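PDB 4XE7: uncharacterized protein from Bacillus thuringiensis serovar kurstaki, which is an actin-like protein of the ParM family that probably polymerises into filaments which move plasmid DNA apart before cell division. Local coordinates for residues 132-137 against 148-153. Numbering follows the deposited sequence.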
loop_
_atom_site.group_PDB
_atom_site.type_symbol
_atom_site.label_atom_id
_atom_site.label_comp_id
_atom_site.label_asym_id
_atom_site.label_seq_id
_atom_site.Cartn_x
_atom_site.Cartn_y
_atom_site.Cartn_z
ATOM N N THR A 132 10.847 -9.493 8.049
ATOM C CA THR A 132 11.268 -9.781 6.687
ATOM C C THR A 132 11.292 -8.505 5.857
ATOM O O THR A 132 12.218 -8.298 5.059
ATOM C CB THR A 132 10.348 -10.830 6.024
ATOM O OG1 THR A 132 10.444 -12.056 6.754
ATOM C CG2 THR A 132 10.753 -11.075 4.580
ATOM N N SER A 133 10.297 -7.636 6.052
ATOM C CA SER A 133 10.253 -6.389 5.289
ATOM C C SER A 133 11.462 -5.511 5.645
ATOM O O SER A 133 12.099 -4.922 4.754
ATOM C CB SER A 133 8.937 -5.631 5.528
ATOM O OG SER A 133 8.930 -4.957 6.783
ATOM N N MET A 134 11.789 -5.448 6.936
ATOM C CA MET A 134 12.992 -4.749 7.400
ATOM C C MET A 134 14.259 -5.301 6.748
ATOM O O MET A 134 15.154 -4.547 6.372
ATOM C CB MET A 134 13.150 -4.869 8.922
ATOM C CG MET A 134 12.157 -4.104 9.756
ATOM S SD MET A 134 12.413 -4.427 11.522
ATOM C CE MET A 134 11.141 -3.330 12.181
ATOM N N ALA A 135 14.346 -6.628 6.664
ATOM C CA ALA A 135 15.530 -7.293 6.107
ATOM C C ALA A 135 15.690 -7.032 4.626
ATOM O O ALA A 135 16.811 -6.860 4.142
ATOM C CB ALA A 135 15.476 -8.815 6.354
ATOM N N VAL A 136 14.579 -7.030 3.901
ATOM C CA VAL A 136 14.634 -6.750 2.465
ATOM C C VAL A 136 15.102 -5.313 2.195
ATOM O O VAL A 136 15.948 -5.084 1.329
ATOM C CB VAL A 136 13.267 -6.991 1.776
ATOM C CG1 VAL A 136 13.335 -6.603 0.279
ATOM C CG2 VAL A 136 12.861 -8.459 1.917
ATOM N N ALA A 137 14.570 -4.351 2.939
ATOM C CA ALA A 137 15.012 -2.961 2.786
ATOM C C ALA A 137 16.480 -2.807 3.143
ATOM O O ALA A 137 17.216 -2.038 2.499
ATOM C CB ALA A 137 14.185 -2.036 3.640
ATOM N N VAL A 148 17.387 -0.063 13.770
ATOM C CA VAL A 148 16.071 0.261 13.222
ATOM C C VAL A 148 15.182 0.951 14.264
ATOM O O VAL A 148 14.525 0.286 15.067
ATOM C CB VAL A 148 15.345 -1.009 12.725
ATOM C CG1 VAL A 148 13.957 -0.667 12.178
ATOM C CG2 VAL A 148 16.175 -1.716 11.687
ATOM N N PRO A 149 15.163 2.293 14.265
ATOM C CA PRO A 149 14.214 2.958 15.169
ATOM C C PRO A 149 12.779 2.697 14.711
ATOM O O PRO A 149 12.415 3.043 13.582
ATOM C CB PRO A 149 14.582 4.438 15.059
ATOM C CG PRO A 149 15.244 4.572 13.711
ATOM C CD PRO A 149 15.942 3.247 13.455
ATOM N N PHE A 150 11.974 2.080 15.573
ATOM C CA PHE A 150 10.669 1.610 15.134
ATOM C C PHE A 150 9.603 2.705 15.133
ATOM O O PHE A 150 9.273 3.276 16.159
ATOM C CB PHE A 150 10.186 0.437 16.000
ATOM C CG PHE A 150 8.948 -0.202 15.463
ATOM C CD1 PHE A 150 9.009 -1.003 14.335
ATOM C CD2 PHE A 150 7.713 0.055 16.034
ATOM C CE1 PHE A 150 7.869 -1.580 13.807
ATOM C CE2 PHE A 150 6.562 -0.513 15.507
ATOM C CZ PHE A 150 6.642 -1.325 14.391
ATOM N N SER A 151 9.019 2.972 13.977
ATOM C CA SER A 151 7.895 3.893 13.955
ATOM C C SER A 151 6.706 3.161 13.365
ATOM O O SER A 151 6.664 2.870 12.171
ATOM C CB SER A 151 8.229 5.160 13.161
ATOM O OG SER A 151 7.099 6.012 13.030
ATOM N N GLY A 152 5.748 2.826 14.215
ATOM C CA GLY A 152 4.554 2.173 13.737
ATOM C C GLY A 152 3.296 2.859 14.222
ATOM O O GLY A 152 3.296 4.030 14.615
ATOM N N GLY A 153 2.202 2.120 14.191
ATOM C CA GLY A 153 0.948 2.652 14.671
ATOM C C GLY A 153 -0.063 1.547 14.821
ATOM O O GLY A 153 0.009 0.529 14.134
#
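M134 reaches from the helix 123-140 to V148 and F150 on strand 145-154, and its terminal methyl touches both V148 and F150. At CB the side chain leaves the helix toward the strand, and CG lies beside the backbone N (chi1 -70°). Neither CB nor CG comes close to V148, whose CG1 is still 4.6 Å from CG of M134. From CG outward the chain runs extended (chi2 177°, chi3 178°), which carries sulfur and methyl across the gap between the two backbones. SD passes V148 CG1 at 4.1 Å, a loose approach. CE does most of the touching: it meets V148 CG1 at 3.9 Å and F150 CD1 at 3.8 Å, with F150 CE1 slightly farther at 4.1 Å. The methyl therefore comes to the CD1-CE1 edge of the phenyl ring, near its plane, and not over a face; the two side chains stand at about a right angle. V148 offers CG1, the branch that meets the methyl. Its CB points toward the helix, whereas the CB of F150 does not, and it is the ring edge, CD1 foremost, that reaches the methyl. Around this spot, I191 of strand 188-200 touches both M134 and V148, M198 of the same strand touches F150, and the F15 ring lies nearly parallel to that of F150. In this actin-like fold the contact packs helix 123-140 against strand 145-154, which is bonded through its backbone to strand 188-200 and, at S151, to F15 of strand 13-17. All three touching residues are buried, and all meet through carbon and thioether sulfur: dispersion and burial from water are what this contact contributes, with no directional bond to fix its geometry, and the fit rests on how the three side-chain shapes meet.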